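Local coordinates for uncharacterized protein HI_0666 (Haemophilus influenzae, PDB 7CZO) that forms the N-terminal domain of a HipA toxin and probably takes part in the three-component regulation of the HipBA toxin-antitoxin system, at residues L20-R25 / D83-L88; F27-N32 / P58-L63; L42-P45 / P50-S53; N91-N94 / A98-I101. All blocks are in the same frame, centred on the assembly; numbering follows the deposited sequence.

Contact 1: L20-R25 / D83-L88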
loop_
_atom_site.group_PDB
_atom_site.type_symbol
_atom_site.label_atom_id
_atom_site.label_comp_id
_atom_site.label_asym_id
_atom_site.label_seq_id
_atom_site.Cartn_x
_atom_site.Cartn_y
_atom_site.Cartn_z
ATOM N N LEU A 20 -2.879 -4.314 -2.780
ATOM C CA LEU A 20 -2.495 -4.152 -1.393
ATOM C C LEU A 20 -3.797 -3.981 -0.629
ATOM O O LEU A 20 -4.573 -3.078 -0.958
ATOM C CB LEU A 20 -1.601 -2.932 -1.260
ATOM C CG LEU A 20 -1.285 -2.502 0.159
ATOM C CD1 LEU A 20 -0.337 -3.452 0.839
ATOM C CD2 LEU A 20 -0.687 -1.111 0.119
ATOM N N ARG A 21 -4.047 -4.853 0.353
ATOM C CA ARG A 21 -5.363 -4.919 1.022
ATOM C C ARG A 21 -5.121 -4.831 2.470
ATOM O O ARG A 21 -4.071 -5.280 2.932
ATOM C CB ARG A 21 -6.112 -6.230 0.756
ATOM C CG ARG A 21 -5.839 -6.818 -0.614
ATOM C CD ARG A 21 -6.947 -7.694 -1.145
ATOM N NE ARG A 21 -7.716 -7.021 -2.193
ATOM C CZ ARG A 21 -8.691 -7.598 -2.893
ATOM N NH1 ARG A 21 -9.020 -8.874 -2.662
ATOM N NH2 ARG A 21 -9.339 -6.898 -3.830
ATOM N N GLU A 22 -6.071 -4.219 3.183
ATOM C CA GLU A 22 -6.086 -4.243 4.653
ATOM C C GLU A 22 -7.381 -4.862 5.163
ATOM O O GLU A 22 -8.458 -4.713 4.547
ATOM C CB GLU A 22 -5.957 -2.867 5.236
ATOM C CG GLU A 22 -5.799 -2.864 6.743
ATOM C CD GLU A 22 -6.060 -1.505 7.374
ATOM O OE1 GLU A 22 -6.669 -0.620 6.714
ATOM O OE2 GLU A 22 -5.673 -1.336 8.555
ATOM N N ASP A 23 -7.240 -5.594 6.272
ATOM C CA ASP A 23 -8.360 -6.239 6.959
ATOM C C ASP A 23 -8.023 -6.294 8.459
ATOM O O ASP A 23 -6.925 -5.819 8.878
ATOM C CB ASP A 23 -8.667 -7.627 6.310
ATOM C CG ASP A 23 -7.614 -8.776 6.654
ATOM O OD1 ASP A 23 -6.691 -8.657 7.556
ATOM O OD2 ASP A 23 -7.756 -9.847 5.982
ATOM N N HIS A 24 -8.931 -6.864 9.259
ATOM C CA HIS A 24 -8.768 -6.927 10.737
ATOM C C HIS A 24 -7.429 -7.507 11.116
ATOM O O HIS A 24 -6.798 -7.015 12.052
ATOM C CB HIS A 24 -9.957 -7.669 11.452
ATOM C CG HIS A 24 -9.719 -9.129 11.808
ATOM N ND1 HIS A 24 -10.386 -10.172 11.190
ATOM C CD2 HIS A 24 -8.954 -9.708 12.775
ATOM C CE1 HIS A 24 -10.029 -11.321 11.739
ATOM N NE2 HIS A 24 -9.147 -11.069 12.693
ATOM N N ARG A 25 -6.994 -8.553 10.402
ATOM C CA ARG A 25 -5.710 -9.190 10.721
ATOM C C ARG A 25 -4.536 -8.308 10.320
ATOM O O ARG A 25 -3.532 -8.243 11.025
ATOM C CB ARG A 25 -5.604 -10.561 10.050
ATOM C CG ARG A 25 -5.797 -11.693 11.025
ATOM C CD ARG A 25 -5.721 -13.015 10.320
ATOM N NE ARG A 25 -6.939 -13.240 9.566
ATOM C CZ ARG A 25 -8.077 -13.672 10.097
ATOM N NH1 ARG A 25 -8.137 -13.894 11.389
ATOM N NH2 ARG A 25 -9.160 -13.865 9.344
ATOM N N ASP A 83 -3.863 4.670 9.372
ATOM C CA ASP A 83 -3.817 6.077 8.965
ATOM C C ASP A 83 -2.882 6.250 7.819
ATOM O O ASP A 83 -3.144 7.027 6.920
ATOM C CB ASP A 83 -3.400 6.982 10.124
ATOM C CG ASP A 83 -4.557 7.252 11.072
ATOM O OD1 ASP A 83 -5.723 7.248 10.570
ATOM O OD2 ASP A 83 -4.300 7.451 12.288
ATOM N N MET A 84 -1.800 5.493 7.869
ATOM C CA MET A 84 -0.837 5.396 6.785
ATOM C C MET A 84 -1.356 4.684 5.554
ATOM O O MET A 84 -1.187 5.186 4.453
ATOM C CB MET A 84 0.445 4.768 7.322
ATOM C CG MET A 84 1.167 5.837 8.099
ATOM S SD MET A 84 2.722 5.397 8.794
ATOM C CE MET A 84 3.683 4.778 7.431
ATOM N N PHE A 85 -2.021 3.547 5.729
ATOM C CA PHE A 85 -2.637 2.856 4.607
ATOM C C PHE A 85 -3.691 3.751 4.001
ATOM O O PHE A 85 -3.910 3.719 2.806
ATOM C CB PHE A 85 -3.268 1.518 5.043
ATOM C CG PHE A 85 -3.899 0.741 3.900
ATOM C CD1 PHE A 85 -3.112 0.133 2.948
ATOM C CD2 PHE A 85 -5.257 0.633 3.782
ATOM C CE1 PHE A 85 -3.660 -0.569 1.899
ATOM C CE2 PHE A 85 -5.817 -0.088 2.731
ATOM C CZ PHE A 85 -5.018 -0.701 1.789
ATOM N N ARG A 86 -4.355 4.558 4.818
ATOM C CA ARG A 86 -5.369 5.453 4.262
ATOM C C ARG A 86 -4.667 6.532 3.401
ATOM O O ARG A 86 -5.102 6.845 2.310
ATOM C CB ARG A 86 -6.209 6.075 5.376
ATOM C CG ARG A 86 -7.633 6.437 4.983
ATOM C CD ARG A 86 -8.423 7.107 6.127
ATOM N NE ARG A 86 -7.970 6.751 7.487
ATOM C CZ ARG A 86 -8.137 5.565 8.085
ATOM N NH1 ARG A 86 -8.748 4.556 7.462
ATOM N NH2 ARG A 86 -7.664 5.376 9.318
ATOM N N PHE A 87 -3.558 7.072 3.885
ATOM C CA PHE A 87 -2.848 8.083 3.147
ATOM C C PHE A 87 -2.406 7.497 1.819
ATOM O O PHE A 87 -2.673 8.060 0.750
ATOM C CB PHE A 87 -1.647 8.548 3.911
ATOM C CG PHE A 87 -0.766 9.427 3.113
ATOM C CD1 PHE A 87 -0.876 10.793 3.201
ATOM C CD2 PHE A 87 0.163 8.886 2.256
ATOM C CE1 PHE A 87 -0.067 11.613 2.437
ATOM C CE2 PHE A 87 0.987 9.698 1.484
ATOM C CZ PHE A 87 0.864 11.063 1.577
ATOM N N LEU A 88 -1.783 6.325 1.868
ATOM C CA LEU A 88 -1.413 5.657 0.610
ATOM C C LEU A 88 -2.582 5.625 -0.359
ATOM O O LEU A 88 -2.403 5.931 -1.532
ATOM C CB LEU A 88 -0.844 4.245 0.842
ATOM C CG LEU A 88 0.489 4.351 1.601
ATOM C CD1 LEU A 88 1.013 2.976 1.955
ATOM C CD2 LEU A 88 1.506 5.172 0.817
#
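Chi1 of Phe85, at -179°, sets its CG opposite the backbone N and swings the ring off helix 82-91, while the same choice in Leu20 and Glu22 sends both side chains off strand 15-22 to meet it. This is helix-on-sheet packing within the HipA N-terminal domain. The two short segments run at 141° to each other, nearer antiparallel than crosswise, with 10.3 Å between their axes. Phe85 bridges that gap. Glu22 CB lies over one face of the ring in a CH-pi contact, 4.0 Å from the Phe85 centroid and displaced toward the rim. Leu20 comes in at the edge instead, where its CD2 is 3.5 Å from Phe85 CE1; Leu20 also packs on Phe60 of helix 58-62. Within the helix, Arg86 NH2 and Asp83 OD1 form a salt bridge of 3.0 Å. Glu22 keeps out of that pair: its extended chain reaches along the ring to the start of the helix, where OE2 hydrogen-bonds to Ser82 OG. The carboxylate is thereby held beside the aromatic ring, its plane steeply inclined to it, with Glu22 OE1 3.5 Å from Phe85 CD2.

Contact 2: F27-N32 / P58-L63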
loop_
_atom_site.group_PDB
_atom_site.type_symbol
_atom_site.label_atom_id
_atom_site.label_comp_id
_atom_site.label_asym_id
_atom_site.label_seq_id
_atom_site.Cartn_x
_atom_site.Cartn_y
_atom_site.Cartn_z
ATOM N N PHE A 27 -2.266 -6.547 6.816
ATOM C CA PHE A 27 -1.903 -6.086 5.464
ATOM C C PHE A 27 -1.398 -7.161 4.509
ATOM O O PHE A 27 -0.590 -8.017 4.859
ATOM C CB PHE A 27 -0.859 -4.998 5.608
ATOM C CG PHE A 27 -1.318 -3.880 6.483
ATOM C CD1 PHE A 27 -2.268 -2.961 6.016
ATOM C CD2 PHE A 27 -0.864 -3.775 7.788
ATOM C CE1 PHE A 27 -2.725 -1.945 6.826
ATOM C CE2 PHE A 27 -1.323 -2.760 8.610
ATOM C CZ PHE A 27 -2.253 -1.844 8.129
ATOM N N HIS A 28 -1.835 -7.068 3.275
ATOM C CA HIS A 28 -1.650 -8.137 2.325
ATOM C C HIS A 28 -1.243 -7.533 1.025
ATOM O O HIS A 28 -2.032 -6.876 0.385
ATOM C CB HIS A 28 -2.968 -8.921 2.204
ATOM C CG HIS A 28 -3.570 -9.215 3.547
ATOM N ND1 HIS A 28 -2.909 -9.956 4.504
ATOM C CD2 HIS A 28 -4.715 -8.793 4.126
ATOM C CE1 HIS A 28 -3.631 -10.005 5.601
ATOM N NE2 HIS A 28 -4.726 -9.298 5.401
ATOM N N PHE A 29 0.008 -7.730 0.657
ATOM C CA PHE A 29 0.445 -7.413 -0.674
ATOM C C PHE A 29 0.542 -8.696 -1.456
ATOM O O PHE A 29 1.054 -9.680 -0.931
ATOM C CB PHE A 29 1.809 -6.712 -0.675
ATOM C CG PHE A 29 2.346 -6.490 -2.062
ATOM C CD1 PHE A 29 1.594 -5.771 -2.998
ATOM C CD2 PHE A 29 3.549 -7.039 -2.455
ATOM C CE1 PHE A 29 2.026 -5.589 -4.295
ATOM C CE2 PHE A 29 3.994 -6.859 -3.744
ATOM C CZ PHE A 29 3.230 -6.129 -4.664
ATOM N N SER A 30 0.104 -8.664 -2.717
ATOM C CA SER A 30 0.252 -9.794 -3.621
ATOM C C SER A 30 0.462 -9.347 -5.062
ATOM O O SER A 30 -0.161 -8.383 -5.514
ATOM C CB SER A 30 -0.987 -10.693 -3.565
ATOM O OG SER A 30 -2.150 -10.009 -4.035
ATOM N N TYR A 31 1.345 -10.049 -5.775
ATOM C CA TYR A 31 1.645 -9.747 -7.191
ATOM C C TYR A 31 0.605 -10.392 -8.101
ATOM O O TYR A 31 0.263 -11.537 -7.921
ATOM C CB TYR A 31 3.022 -10.329 -7.581
ATOM C CG TYR A 31 4.230 -9.555 -7.116
ATOM C CD1 TYR A 31 4.518 -8.314 -7.663
ATOM C CD2 TYR A 31 5.091 -10.067 -6.165
ATOM C CE1 TYR A 31 5.616 -7.599 -7.268
ATOM C CE2 TYR A 31 6.196 -9.343 -5.723
ATOM C CZ TYR A 31 6.452 -8.110 -6.297
ATOM O OH TYR A 31 7.553 -7.362 -5.928
ATOM N N ASN A 32 0.139 -9.695 -9.112
ATOM C CA ASN A 32 -0.615 -10.363 -10.170
ATOM C C ASN A 32 0.036 -11.659 -10.669
ATOM O O ASN A 32 1.258 -11.783 -10.717
ATOM C CB ASN A 32 -0.858 -9.407 -11.338
ATOM C CG ASN A 32 -1.924 -8.393 -11.017
ATOM O OD1 ASN A 32 -2.717 -8.594 -10.092
ATOM N ND2 ASN A 32 -1.958 -7.299 -11.766
ATOM N N PRO A 58 7.030 -2.460 5.982
ATOM C CA PRO A 58 8.033 -1.395 5.949
ATOM C C PRO A 58 8.217 -0.693 4.609
ATOM O O PRO A 58 8.411 0.530 4.575
ATOM C CB PRO A 58 9.326 -2.146 6.307
ATOM C CG PRO A 58 8.860 -3.195 7.271
ATOM C CD PRO A 58 7.498 -3.627 6.756
ATOM N N TYR A 59 8.186 -1.448 3.516
ATOM C CA TYR A 59 8.389 -0.836 2.223
ATOM C C TYR A 59 7.279 0.192 1.946
ATOM O O TYR A 59 7.562 1.338 1.536
ATOM C CB TYR A 59 8.472 -1.868 1.084
ATOM C CG TYR A 59 8.663 -1.170 -0.217
ATOM C CD1 TYR A 59 9.896 -0.603 -0.529
ATOM C CD2 TYR A 59 7.585 -0.947 -1.088
ATOM C CE1 TYR A 59 10.083 0.113 -1.705
ATOM C CE2 TYR A 59 7.759 -0.231 -2.274
ATOM C CZ TYR A 59 9.017 0.297 -2.570
ATOM O OH TYR A 59 9.237 1.009 -3.714
ATOM N N PHE A 60 6.026 -0.204 2.168
ATOM C CA PHE A 60 4.908 0.693 1.916
ATOM C C PHE A 60 4.868 1.809 2.966
ATOM O O PHE A 60 4.618 2.955 2.656
ATOM C CB PHE A 60 3.593 -0.078 1.888
ATOM C CG PHE A 60 3.370 -0.861 0.631
ATOM C CD1 PHE A 60 2.883 -0.249 -0.518
ATOM C CD2 PHE A 60 3.601 -2.227 0.595
ATOM C CE1 PHE A 60 2.664 -0.989 -1.693
ATOM C CE2 PHE A 60 3.380 -2.980 -0.586
ATOM C CZ PHE A 60 2.918 -2.362 -1.726
ATOM N N ALA A 61 5.124 1.509 4.219
ATOM C CA ALA A 61 5.199 2.604 5.188
ATOM C C ALA A 61 6.257 3.603 4.756
ATOM O O ALA A 61 6.134 4.779 5.051
ATOM C CB ALA A 61 5.525 2.095 6.580
ATOM N N SER A 62 7.318 3.146 4.093
ATOM C CA SER A 62 8.418 4.058 3.679
ATOM C C SER A 62 7.989 5.093 2.612
ATOM O O SER A 62 8.626 6.115 2.465
ATOM C CB SER A 62 9.615 3.278 3.146
ATOM O OG SER A 62 9.454 3.039 1.739
ATOM N N LEU A 63 6.917 4.818 1.878
ATOM C CA LEU A 63 6.435 5.711 0.803
ATOM C C LEU A 63 5.699 6.914 1.329
ATOM O O LEU A 63 5.398 7.828 0.587
ATOM C CB LEU A 63 5.475 4.970 -0.149
ATOM C CG LEU A 63 6.038 3.719 -0.840
ATOM C CD1 LEU A 63 5.191 3.166 -1.969
ATOM C CD2 LEU A 63 7.419 4.020 -1.375
#
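Phe29 and Phe60 meet as a T-shaped (edge-to-face) pair: the edge of Phe60, on helix 58-62, is directed at the face of Phe29, on strand 27-31. The ring planes stand 60° apart and the centroids of Phe29 and Phe60 are 5.5 Å from each other. The touching end of Phe60 is its far rim. Phe60 CZ sits 3.9 Å from Phe29 CD1, and the neighbouring CE2 of Phe60 is equally close to Phe29 CG. The two side chains cross at about a right angle. The ring of Phe29 is carried up from the sheet with CG turned opposite the backbone N (chi1 175°), and Phe60 reaches down from the helix with CG opposite its carbonyl carbon (chi1 -76°). Phe29 is also turned against Tyr31, two residues on along the strand: Phe29 CE2 hangs 3.7 Å above the centre of the Tyr31 ring. Further rings and aliphatic groups close in, with Phe44 meeting Phe29, and Leu20, Leu40 and Leu88 touching Phe60. The helix is thus laid over the sheet of this domain through buried hydrocarbon. Between these two segments the attraction is dispersion plus the weak pull of an aromatic C-H rim on a pi face, so the hold depends on how the rings fit and are tilted and involves no polar pairing.

Contact 3: L42-P45 / P50-S53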
loop_
_atom_site.group_PDB
_atom_site.type_symbol
_atom_site.label_atom_id
_atom_site.label_comp_id
_atom_site.label_asym_id
_atom_site.label_seq_id
_atom_site.Cartn_x
_atom_site.Cartn_y
_atom_site.Cartn_z
ATOM N N LEU A 42 13.237 -5.315 -2.937
ATOM C CA LEU A 42 13.930 -6.571 -2.631
ATOM C C LEU A 42 13.207 -7.349 -1.519
ATOM O O LEU A 42 13.382 -8.576 -1.417
ATOM C CB LEU A 42 15.439 -6.382 -2.360
ATOM C CG LEU A 42 15.953 -5.226 -1.500
ATOM C CD1 LEU A 42 15.557 -5.398 -0.030
ATOM C CD2 LEU A 42 17.465 -5.108 -1.689
ATOM N N SER A 43 12.360 -6.665 -0.737
ATOM C CA SER A 43 11.489 -7.359 0.238
ATOM C C SER A 43 10.356 -8.166 -0.398
ATOM O O SER A 43 9.763 -8.999 0.272
ATOM C CB SER A 43 10.879 -6.375 1.211
ATOM O OG SER A 43 10.155 -5.373 0.514
ATOM N N PHE A 44 10.062 -7.901 -1.679
ATOM C CA PHE A 44 8.954 -8.527 -2.391
ATOM C C PHE A 44 9.421 -9.205 -3.674
ATOM O O PHE A 44 9.120 -8.768 -4.774
ATOM C CB PHE A 44 7.883 -7.497 -2.745
ATOM C CG PHE A 44 7.188 -6.896 -1.551
ATOM C CD1 PHE A 44 6.742 -7.695 -0.502
ATOM C CD2 PHE A 44 6.923 -5.536 -1.509
ATOM C CE1 PHE A 44 6.089 -7.149 0.578
ATOM C CE2 PHE A 44 6.265 -4.975 -0.431
ATOM C CZ PHE A 44 5.849 -5.784 0.615
ATOM N N PRO A 45 10.146 -10.313 -3.531
ATOM C CA PRO A 45 10.397 -11.153 -4.699
ATOM C C PRO A 45 9.118 -11.792 -5.239
ATOM O O PRO A 45 8.295 -12.305 -4.486
ATOM C CB PRO A 45 11.325 -12.236 -4.164
ATOM C CG PRO A 45 11.835 -11.736 -2.840
ATOM C CD PRO A 45 10.783 -10.827 -2.305
ATOM N N PRO A 50 2.009 -14.504 -2.221
ATOM C CA PRO A 50 1.640 -13.285 -1.543
ATOM C C PRO A 50 2.354 -13.159 -0.264
ATOM O O PRO A 50 2.939 -14.120 0.196
ATOM C CB PRO A 50 0.177 -13.511 -1.219
ATOM C CG PRO A 50 0.142 -14.960 -0.908
ATOM C CD PRO A 50 1.084 -15.600 -1.887
ATOM N N PHE A 51 2.263 -11.951 0.283
ATOM C CA PHE A 51 2.844 -11.540 1.540
ATOM C C PHE A 51 1.713 -11.031 2.447
ATOM O O PHE A 51 0.685 -10.507 1.983
ATOM C CB PHE A 51 3.856 -10.402 1.340
ATOM C CG PHE A 51 4.824 -10.630 0.214
ATOM C CD1 PHE A 51 4.496 -10.263 -1.075
ATOM C CD2 PHE A 51 6.055 -11.196 0.448
ATOM C CE1 PHE A 51 5.351 -10.493 -2.109
ATOM C CE2 PHE A 51 6.923 -11.430 -0.583
ATOM C CZ PHE A 51 6.559 -11.093 -1.863
ATOM N N HIS A 52 1.929 -11.185 3.750
ATOM C CA HIS A 52 0.905 -10.941 4.764
ATOM C C HIS A 52 1.637 -10.396 5.939
ATOM O O HIS A 52 2.708 -10.888 6.240
ATOM C CB HIS A 52 0.254 -12.236 5.200
ATOM C CG HIS A 52 -0.479 -12.955 4.115
ATOM N ND1 HIS A 52 -1.564 -12.414 3.460
ATOM C CD2 HIS A 52 -0.310 -14.195 3.599
ATOM C CE1 HIS A 52 -2.021 -13.281 2.569
ATOM N NE2 HIS A 52 -1.271 -14.369 2.627
ATOM N N SER A 53 1.093 -9.377 6.602
ATOM C CA SER A 53 1.708 -8.912 7.851
ATOM C C SER A 53 0.656 -8.313 8.762
ATOM O O SER A 53 -0.438 -7.945 8.319
ATOM C CB SER A 53 2.822 -7.909 7.548
ATOM O OG SER A 53 3.516 -7.525 8.720
#
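Phe44 CD1 stands above the centre of the Phe51 ring, 3.3 Å from its plane, and makes the loop 42-45 and the weakly bonded strand 51-53 touch through an edge-to-face pair. The planes of Phe44 and Phe51 are 57° apart and their centroids 4.6 Å, a T-shaped arrangement in which the CD1-CE1 side of Phe44 leans into the face. Pro45 approaches Phe51 differently. Its carbonyl oxygen comes in at the ring edge, with Pro45 O 3.4 Å from Phe51 CZ, while the pyrrolidine ring lies farther off, its CD 4.3 Å from that same CZ. Ser43 O, 3.8 Å from Phe51 CE2, adds an oblique neighbour, so Phe51 is met by three consecutive residues of the loop. In both phenylalanines CG lies opposite the carbonyl carbon, chi1 being -66° in Phe44, which lays the Phe44 ring past the Phe51 ring, with CD1 over its face. One step out, Ser43 OG rests over a face of the Phe44 ring, offset to its rim, and is itself hydrogen-bonded to Ser41 OG. Phe44 meets Phe57 edge-to-face and also touches Phe29, so its ring is wedged among aromatics. Phe51 is set by its strand, an outermost one of the sheet, whose backbone pairs with Phe29 and Phe27. The loop that follows strand 27-31 is in this way folded back on the strand it leads to. Chemically, both approaches suit a benzene ring: a C-H is presented to the electron-rich face, and a carbonyl oxygen to the slightly positive hydrogens of the rim.

Contact 4: N91-N94 / A98-I101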
loop_
_atom_site.group_PDB
_atom_site.type_symbol
_atom_site.label_atom_id
_atom_site.label_comp_id
_atom_site.label_asym_id
_atom_site.label_seq_id
_atom_site.Cartn_x
_atom_site.Cartn_y
_atom_site.Cartn_z
ATOM N N ASN A 91 -3.624 9.334 -1.670
ATOM C CA ASN A 91 -2.756 10.048 -2.595
ATOM C C ASN A 91 -1.393 9.498 -2.929
ATOM O O ASN A 91 -0.421 10.158 -2.621
ATOM C CB ASN A 91 -2.592 11.523 -2.138
ATOM C CG ASN A 91 -2.560 11.692 -0.650
ATOM O OD1 ASN A 91 -2.245 10.793 0.089
ATOM N ND2 ASN A 91 -2.862 12.880 -0.213
ATOM N N GLY A 92 -1.263 8.389 -3.656
ATOM C CA GLY A 92 -2.271 7.799 -4.509
ATOM C C GLY A 92 -1.731 7.752 -5.952
ATOM O O GLY A 92 -0.878 6.941 -6.278
ATOM N N GLU A 93 -2.219 8.648 -6.809
ATOM C CA GLU A 93 -1.772 8.687 -8.187
ATOM C C GLU A 93 -0.444 9.480 -8.346
ATOM O O GLU A 93 0.286 9.281 -9.341
ATOM C CB GLU A 93 -2.907 9.186 -9.128
ATOM C CG GLU A 93 -3.960 8.094 -9.480
ATOM C CD GLU A 93 -3.648 7.246 -10.747
ATOM O OE1 GLU A 93 -3.420 7.840 -11.833
ATOM O OE2 GLU A 93 -3.659 5.979 -10.679
ATOM N N ASN A 94 -0.084 10.296 -7.347
ATOM C CA ASN A 94 0.910 11.348 -7.569
ATOM C C ASN A 94 2.070 11.543 -6.600
ATOM O O ASN A 94 2.893 12.413 -6.827
ATOM C CB ASN A 94 0.185 12.687 -7.648
ATOM C CG ASN A 94 -0.426 13.082 -6.325
ATOM O OD1 ASN A 94 -1.076 12.257 -5.641
ATOM N ND2 ASN A 94 -0.230 14.345 -5.944
ATOM N N ALA A 98 5.849 5.118 -7.651
ATOM C CA ALA A 98 4.961 3.962 -7.895
ATOM C C ALA A 98 3.535 4.547 -7.671
ATOM O O ALA A 98 3.437 5.651 -7.170
ATOM C CB ALA A 98 5.238 2.907 -6.802
ATOM N N VAL A 99 2.432 3.846 -7.962
ATOM C CA VAL A 99 1.092 4.440 -7.794
ATOM C C VAL A 99 -0.042 3.500 -7.228
ATOM O O VAL A 99 -0.017 2.285 -7.444
ATOM C CB VAL A 99 0.690 5.090 -9.144
ATOM C CG1 VAL A 99 -0.802 5.365 -9.228
ATOM C CG2 VAL A 99 1.438 6.394 -9.338
ATOM N N GLN A 100 -1.028 4.060 -6.511
ATOM C CA GLN A 100 -2.184 3.269 -6.007
ATOM C C GLN A 100 -3.500 3.931 -6.185
ATOM O O GLN A 100 -3.707 5.008 -5.640
ATOM C CB GLN A 100 -2.062 2.931 -4.542
ATOM C CG GLN A 100 -0.761 2.219 -4.339
ATOM C CD GLN A 100 -0.352 2.224 -2.928
ATOM O OE1 GLN A 100 0.804 2.467 -2.620
ATOM N NE2 GLN A 100 -1.296 1.947 -2.035
ATOM N N ILE A 101 -4.364 3.281 -6.979
ATOM C CA ILE A 101 -5.731 3.704 -7.145
ATOM C C ILE A 101 -6.512 2.784 -6.224
ATOM O O ILE A 101 -6.400 1.577 -6.298
ATOM C CB ILE A 101 -6.230 3.708 -8.638
ATOM C CG1 ILE A 101 -7.516 4.557 -8.766
ATOM C CG2 ILE A 101 -6.482 2.308 -9.203
ATOM C CD1 ILE A 101 -8.155 4.580 -10.151
#
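Gly92 leaves helix 82-91 with a positive phi of 120° and brings its carbonyl to strand 98-102, where Gln100 N donates to Gly92 O over 2.9 Å, nearly straight at 169°. The N-H reaches that oxygen from well above the carbonyl plane. The peptide before Gly92 is modelled cis, a doubtful detail at this resolution. Val99 takes most of the side-chain contact. Its CG1, turned opposite the backbone N, lies 3.3 Å from Gly92 O, and CG2 is the branch facing the backbone carbonyl of Glu93. The side chain of Glu93 starts away from the strand, then bends sharply at chi2 (-90°), which lays its carboxylate against the valine: Glu93 OE2 is 3.3 Å from Val99 CG1 and 4.0 Å from Ile101 CB. Glu93 runs alongside Ile101 at the surface. Gln100 has its side chain directed away from the loop, against Leu20 and Leu88. The strand's other edge is taken by strand 7-12, with backbone hydrogen bonds between Val99 and Phe11 and between Ile101 and Lys9. The arrangement is a helix-to-strand connection, in which an outermost strand of an antiparallel sheet returns past the chain leaving the helix and holds it by one backbone hydrogen bond.

In the fold
Contacts 1 and 2 put helices 82-91 and 58-62 on the neighbouring strands 15-22 and 27-31 of one antiparallel sheet. Contact 2 is fully buried and purely aromatic, whereas contact 1 runs from core to surface, ending in a carboxylate. Contacts 3 and 4 lie at the two outermost strands, 51-53 and 98-102, on opposite sides of the chain's centre with about 19 Å between their own centres; each folds a loop back on the strand that follows it. Their chemistry differs: rings in contact 3, which continues the aromatic packing of contact 2 through Phe44, but a backbone bond and a surface-side glutamate in contact 4. Gln100 ties contact 4 to contact 1.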